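Local coordinates for protein similar to yteR (Bacilus subtilis) (Clostridium acetobutylicum, PDB 4WU0) that is a family GH105 glycoside hydrolase that probably acts on unsaturated rhamnogalacturonan fragments derived from pectin, at residues 165-179 with 191-205. Residues are numbered along the deposited sequence; the frame is centred on the assembly and turned at random.
Sequences NLKDNKTGLLYHAYD and TGLSPHFWGRAMGWY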
loop_
_atom_site.group_PDB
_atom_site.type_symbol
_atom_site.label_atom_id
_atom_site.label_comp_id
_atom_site.label_asym_id
_atom_site.label_seq_id
_atom_site.Cartn_x
_atom_site.Cartn_y
_atom_site.Cartn_z
ATOM N N ASN A 165 7.075 -15.672 8.396
ATOM C CA ASN A 165 7.891 -15.042 9.425
ATOM C C ASN A 165 7.162 -13.990 10.244
ATOM O O ASN A 165 7.537 -13.762 11.395
ATOM C CB ASN A 165 9.140 -14.398 8.824
ATOM C CG ASN A 165 10.184 -15.422 8.356
ATOM O OD1 ASN A 165 10.458 -16.412 9.028
ATOM N ND2 ASN A 165 10.768 -15.167 7.199
ATOM N N LEU A 166 6.156 -13.324 9.666
ATOM C CA LEU A 166 5.536 -12.179 10.349
ATOM C C LEU A 166 4.171 -12.451 10.967
ATOM O O LEU A 166 3.668 -11.623 11.710
ATOM C CB LEU A 166 5.430 -10.961 9.407
ATOM C CG LEU A 166 6.741 -10.189 9.220
ATOM C CD1 LEU A 166 7.791 -10.983 8.439
ATOM C CD2 LEU A 166 6.507 -8.865 8.553
ATOM N N LYS A 167 3.578 -13.604 10.679
ATOM C CA LYS A 167 2.250 -13.911 11.199
ATOM C C LYS A 167 2.250 -14.310 12.670
ATOM O O LYS A 167 3.097 -15.091 13.125
ATOM C CB LYS A 167 1.599 -15.036 10.390
ATOM C CG LYS A 167 0.158 -15.348 10.813
ATOM C CD LYS A 167 -0.485 -16.418 9.919
ATOM C CE LYS A 167 0.121 -17.805 10.149
ATOM N NZ LYS A 167 -0.313 -18.419 11.438
ATOM N N ASP A 168 1.264 -13.787 13.391
ATOM C CA ASP A 168 0.945 -14.223 14.742
ATOM C C ASP A 168 -0.050 -15.377 14.657
ATOM O O ASP A 168 -1.142 -15.209 14.124
ATOM C CB ASP A 168 0.324 -13.074 15.532
ATOM C CG ASP A 168 -0.217 -13.509 16.863
ATOM O OD1 ASP A 168 0.383 -14.416 17.472
ATOM O OD2 ASP A 168 -1.246 -12.951 17.317
ATOM N N ASN A 169 0.317 -16.549 15.155
ATOM C CA ASN A 169 -0.599 -17.683 15.081
ATOM C C ASN A 169 -1.865 -17.485 15.898
ATOM O O ASN A 169 -2.910 -18.028 15.558
ATOM C CB ASN A 169 0.108 -18.972 15.504
ATOM C CG ASN A 169 1.087 -19.455 14.458
ATOM O OD1 ASN A 169 0.776 -19.474 13.267
ATOM N ND2 ASN A 169 2.283 -19.829 14.890
ATOM N N LYS A 170 -1.797 -16.692 16.963
ATOM C CA LYS A 170 -2.960 -16.511 17.816
ATOM C C LYS A 170 -4.067 -15.718 17.107
ATOM O O LYS A 170 -5.204 -16.181 17.004
ATOM C CB LYS A 170 -2.565 -15.838 19.137
ATOM C CG LYS A 170 -3.737 -15.585 20.056
ATOM C CD LYS A 170 -3.315 -14.889 21.338
ATOM C CE LYS A 170 -4.532 -14.420 22.132
ATOM N NZ LYS A 170 -5.384 -13.473 21.347
ATOM N N THR A 171 -3.729 -14.540 16.601
ATOM C CA THR A 171 -4.737 -13.652 16.026
ATOM C C THR A 171 -4.868 -13.814 14.516
ATOM O O THR A 171 -5.888 -13.431 13.942
ATOM C CB THR A 171 -4.399 -12.173 16.275
ATOM O OG1 THR A 171 -3.165 -11.851 15.628
ATOM C CG2 THR A 171 -4.308 -11.862 17.799
ATOM N N GLY A 172 -3.816 -14.317 13.868
ATOM C CA GLY A 172 -3.766 -14.329 12.418
ATOM C C GLY A 172 -3.304 -13.029 11.791
ATOM O O GLY A 172 -3.114 -12.942 10.578
ATOM N N LEU A 173 -3.082 -12.011 12.616
ATOM C CA LEU A 173 -2.554 -10.750 12.128
ATOM C C LEU A 173 -1.043 -10.860 11.920
ATOM O O LEU A 173 -0.401 -11.768 12.460
ATOM C CB LEU A 173 -2.897 -9.628 13.107
ATOM C CG LEU A 173 -4.388 -9.362 13.340
ATOM C CD1 LEU A 173 -4.578 -8.430 14.519
ATOM C CD2 LEU A 173 -5.063 -8.753 12.106
ATOM N N LEU A 174 -0.484 -9.946 11.125
ATOM C CA LEU A 174 0.955 -9.904 10.883
ATOM C C LEU A 174 1.545 -8.637 11.480
ATOM O O LEU A 174 0.992 -7.541 11.351
ATOM C CB LEU A 174 1.282 -9.945 9.377
ATOM C CG LEU A 174 1.167 -11.284 8.650
ATOM C CD1 LEU A 174 -0.267 -11.736 8.551
ATOM C CD2 LEU A 174 1.792 -11.212 7.258
ATOM N N TYR A 175 2.662 -8.804 12.166
ATOM C CA TYR A 175 3.371 -7.685 12.754
ATOM C C TYR A 175 3.964 -6.798 11.671
ATOM O O TYR A 175 4.231 -7.237 10.559
ATOM C CB TYR A 175 4.483 -8.184 13.672
ATOM C CG TYR A 175 3.992 -8.958 14.854
ATOM C CD1 TYR A 175 3.621 -8.317 16.019
ATOM C CD2 TYR A 175 3.895 -10.340 14.807
ATOM C CE1 TYR A 175 3.161 -9.038 17.115
ATOM C CE2 TYR A 175 3.427 -11.053 15.889
ATOM C CZ TYR A 175 3.065 -10.393 17.031
ATOM O OH TYR A 175 2.615 -11.105 18.116
ATOM N N HIS A 176 4.208 -5.544 12.027
ATOM C CA HIS A 176 4.701 -4.533 11.101
ATOM C C HIS A 176 6.042 -4.948 10.449
ATOM O O HIS A 176 6.210 -4.844 9.237
ATOM C CB HIS A 176 4.857 -3.236 11.885
ATOM C CG HIS A 176 5.256 -2.040 11.075
ATOM N ND1 HIS A 176 5.390 -0.792 11.646
ATOM C CD2 HIS A 176 5.561 -1.888 9.767
ATOM C CE1 HIS A 176 5.766 0.072 10.724
ATOM N NE2 HIS A 176 5.856 -0.560 9.573
ATOM N N ALA A 177 6.973 -5.452 11.253
ATOM C CA ALA A 177 8.313 -5.744 10.761
ATOM C C ALA A 177 8.983 -6.900 11.484
ATOM O O ALA A 177 8.588 -7.296 12.597
ATOM C CB ALA A 177 9.193 -4.502 10.879
ATOM N N TYR A 178 10.045 -7.383 10.840
ATOM C CA TYR A 178 10.807 -8.561 11.233
ATOM C C TYR A 178 12.279 -8.266 10.965
ATOM O O TYR A 178 12.615 -7.785 9.887
ATOM C CB TYR A 178 10.351 -9.746 10.374
ATOM C CG TYR A 178 11.202 -10.984 10.422
ATOM C CD1 TYR A 178 11.364 -11.703 11.595
ATOM C CD2 TYR A 178 11.826 -11.457 9.274
ATOM C CE1 TYR A 178 12.144 -12.854 11.630
ATOM C CE2 TYR A 178 12.595 -12.610 9.299
ATOM C CZ TYR A 178 12.744 -13.305 10.476
ATOM O OH TYR A 178 13.513 -14.455 10.487
ATOM N N ASP A 179 13.144 -8.539 11.942
ATOM C CA ASP A 179 14.587 -8.446 11.770
ATOM C C ASP A 179 15.171 -9.855 11.866
ATOM O O ASP A 179 15.277 -10.424 12.945
ATOM C CB ASP A 179 15.222 -7.577 12.852
ATOM C CG ASP A 179 16.709 -7.388 12.649
ATOM O OD1 ASP A 179 17.275 -7.979 11.712
ATOM O OD2 ASP A 179 17.327 -6.660 13.440
ATOM N N THR A 191 11.570 -14.102 18.133
ATOM C CA THR A 191 10.962 -14.172 16.819
ATOM C C THR A 191 11.489 -13.131 15.843
ATOM O O THR A 191 11.234 -13.211 14.643
ATOM C CB THR A 191 9.488 -13.870 16.924
ATOM O OG1 THR A 191 9.353 -12.541 17.445
ATOM C CG2 THR A 191 8.797 -14.863 17.836
ATOM N N GLY A 192 12.186 -12.127 16.353
ATOM C CA GLY A 192 12.649 -11.041 15.499
ATOM C C GLY A 192 11.572 -10.026 15.164
ATOM O O GLY A 192 11.820 -9.087 14.418
ATOM N N LEU A 193 10.379 -10.207 15.705
ATOM C CA LEU A 193 9.247 -9.379 15.299
ATOM C C LEU A 193 9.099 -8.101 16.110
ATOM O O LEU A 193 9.490 -8.026 17.273
ATOM C CB LEU A 193 7.954 -10.177 15.373
ATOM C CG LEU A 193 7.980 -11.347 14.386
ATOM C CD1 LEU A 193 6.939 -12.389 14.736
ATOM C CD2 LEU A 193 7.813 -10.831 12.946
ATOM N N SER A 194 8.506 -7.100 15.465
ATOM C CA SER A 194 8.183 -5.851 16.143
ATOM C C SER A 194 6.990 -6.088 17.082
ATOM O O SER A 194 6.359 -7.134 17.024
ATOM C CB SER A 194 7.892 -4.755 15.116
ATOM O OG SER A 194 6.770 -5.084 14.313
ATOM N N PRO A 195 6.680 -5.121 17.971
ATOM C CA PRO A 195 5.723 -5.438 19.037
ATOM C C PRO A 195 4.236 -5.446 18.671
ATOM O O PRO A 195 3.451 -6.086 19.395
ATOM C CB PRO A 195 5.979 -4.320 20.069
ATOM C CG PRO A 195 7.366 -3.882 19.791
ATOM C CD PRO A 195 7.492 -3.939 18.319
ATOM N N HIS A 196 3.855 -4.730 17.619
ATOM C CA HIS A 196 2.446 -4.472 17.355
ATOM C C HIS A 196 1.973 -4.666 15.933
ATOM O O HIS A 196 2.739 -4.602 14.963
ATOM C CB HIS A 196 2.079 -3.043 17.792
ATOM C CG HIS A 196 2.026 -2.884 19.272
ATOM N ND1 HIS A 196 1.047 -3.476 20.037
ATOM C CD2 HIS A 196 2.860 -2.258 20.144
ATOM C CE1 HIS A 196 1.261 -3.203 21.312
ATOM N NE2 HIS A 196 2.359 -2.468 21.400
ATOM N N PHE A 197 0.664 -4.866 15.849
ATOM C CA PHE A 197 -0.053 -4.908 14.581
ATOM C C PHE A 197 -0.505 -3.495 14.241
ATOM O O PHE A 197 -1.423 -2.950 14.851
ATOM C CB PHE A 197 -1.259 -5.844 14.667
ATOM C CG PHE A 197 -0.941 -7.198 15.229
ATOM C CD1 PHE A 197 -0.043 -8.047 14.587
ATOM C CD2 PHE A 197 -1.561 -7.627 16.387
ATOM C CE1 PHE A 197 0.225 -9.291 15.130
ATOM C CE2 PHE A 197 -1.297 -8.855 16.944
ATOM C CZ PHE A 197 -0.400 -9.694 16.315
ATOM N N TRP A 198 0.176 -2.906 13.272
ATOM C CA TRP A 198 -0.115 -1.553 12.808
ATOM C C TRP A 198 -1.089 -1.616 11.650
ATOM O O TRP A 198 -0.893 -2.379 10.706
ATOM C CB TRP A 198 1.185 -0.876 12.374
ATOM C CG TRP A 198 1.024 0.536 11.922
ATOM C CD1 TRP A 198 0.179 1.472 12.425
ATOM C CD2 TRP A 198 1.726 1.169 10.843
ATOM N NE1 TRP A 198 0.324 2.657 11.734
ATOM C CE2 TRP A 198 1.268 2.488 10.760
ATOM C CE3 TRP A 198 2.701 0.738 9.941
ATOM C CZ2 TRP A 198 1.751 3.387 9.805
ATOM C CZ3 TRP A 198 3.172 1.625 9.008
ATOM C CH2 TRP A 198 2.701 2.938 8.950
ATOM N N GLY A 199 -2.151 -0.824 11.737
ATOM C CA GLY A 199 -3.197 -0.823 10.733
ATOM C C GLY A 199 -2.700 -0.662 9.310
ATOM O O GLY A 199 -3.028 -1.458 8.421
ATOM N N ARG A 200 -1.918 0.383 9.069
ATOM C CA ARG A 200 -1.488 0.634 7.700
ATOM C C ARG A 200 -0.575 -0.483 7.170
ATOM O O ARG A 200 -0.644 -0.818 5.992
ATOM C CB ARG A 200 -0.820 2.005 7.555
ATOM C CG ARG A 200 -0.247 2.199 6.154
ATOM C CD ARG A 200 -0.106 3.638 5.679
ATOM N NE ARG A 200 0.953 4.395 6.344
ATOM C CZ ARG A 200 0.770 5.499 7.059
ATOM N NH1 ARG A 200 1.818 6.125 7.561
ATOM N NH2 ARG A 200 -0.437 6.020 7.236
ATOM N N ALA A 201 0.229 -1.071 8.031
ATOM C CA ALA A 201 1.097 -2.171 7.602
ATOM C C ALA A 201 0.285 -3.365 7.131
ATOM O O ALA A 201 0.572 -3.952 6.066
ATOM C CB ALA A 201 2.025 -2.555 8.690
ATOM N N MET A 202 -0.733 -3.754 7.892
ATOM C CA MET A 202 -1.627 -4.786 7.389
ATOM C C MET A 202 -2.311 -4.353 6.107
ATOM O O MET A 202 -2.505 -5.157 5.215
ATOM C CB MET A 202 -2.680 -5.175 8.423
ATOM C CG MET A 202 -2.190 -6.144 9.474
ATOM S SD MET A 202 -1.739 -7.776 8.823
ATOM C CE MET A 202 -3.303 -8.440 8.230
ATOM N N GLY A 203 -2.697 -3.086 6.013
ATOM C CA GLY A 203 -3.289 -2.558 4.791
ATOM C C GLY A 203 -2.366 -2.734 3.586
ATOM O O GLY A 203 -2.802 -3.159 2.524
ATOM N N TRP A 204 -1.086 -2.403 3.738
ATOM C CA TRP A 204 -0.136 -2.595 2.652
ATOM C C TRP A 204 -0.127 -4.045 2.189
ATOM O O TRP A 204 -0.138 -4.331 0.997
ATOM C CB TRP A 204 1.279 -2.244 3.081
ATOM C CG TRP A 204 1.587 -0.753 3.309
ATOM C CD1 TRP A 204 2.234 -0.218 4.393
ATOM C CD2 TRP A 204 1.319 0.356 2.431
ATOM N NE1 TRP A 204 2.383 1.130 4.239
ATOM C CE2 TRP A 204 1.817 1.510 3.055
ATOM C CE3 TRP A 204 0.706 0.487 1.181
ATOM C CZ2 TRP A 204 1.711 2.770 2.490
ATOM C CZ3 TRP A 204 0.618 1.742 0.620
ATOM C CH2 TRP A 204 1.123 2.866 1.270
ATOM N N TYR A 205 -0.084 -4.961 3.150
ATOM C CA TYR A 205 0.057 -6.369 2.813
ATOM C C TYR A 205 -1.193 -6.898 2.104
ATOM O O TYR A 205 -1.078 -7.645 1.123
ATOM C CB TYR A 205 0.377 -7.212 4.049
ATOM C CG TYR A 205 0.806 -8.625 3.738
ATOM C CD1 TYR A 205 2.013 -8.891 3.113
ATOM C CD2 TYR A 205 0.017 -9.698 4.103
ATOM C CE1 TYR A 205 2.415 -10.203 2.823
ATOM C CE2 TYR A 205 0.423 -11.004 3.843
ATOM C CZ TYR A 205 1.611 -11.240 3.199
ATOM O OH TYR A 205 1.988 -12.520 2.914
HETATM O O HOH W 1 9.382 -14.769 13.192
HETATM O O HOH W 2 1.194 -4.742 11.265
#
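Tyr-178 and Leu-193 form a single antiparallel beta bridge, flanked by the backbone bonds Ser-194 N to Ala-177 O (2.9 Å) and Asp-179 N to Gly-192 O (2.9 Å). The contact lies in the (alpha/alpha)6 barrel (six-hairpin) fold of the GH88/GH105 hydrolases. It packs the loop after helix 152-166 and strand 177-179 against the lead-in and first turns of helix 199-215. Ser-194 OG extends the backbone pairing by accepting from Ala-177 N at 3.1 Å. Its chi1 of 62° sets OG between the backbone N and the carbonyl carbon, facing that amide.

Phe-197 buries the most surface against the other segment. Leu-173 CB sits over one face of its ring, a CH-pi contact. Phe-197 CE1 in turn lies over the centre of the Tyr-175 ring, with the two planes 32° apart. A water accepts from Trp-198 N and donates to Leu-174 O, linking the segments. Farther along helix 199-215, Leu-174 CD2 sits over one face of the Tyr-205 ring, toward its rim; the Tyr-205 hydroxyl hydrogen-bonds to Phe-159 O.

Trp-198, at the N-cap position of helix 199-215, runs alongside His-176. Tyr-335 OH is hydrogen-bonded to His-176 ND1, and the Tyr-335 ring also meets Trp-198. Trp-198 CE3 approaches one face of the imidazole near its rim, 3.2 Å from His-176 CE1.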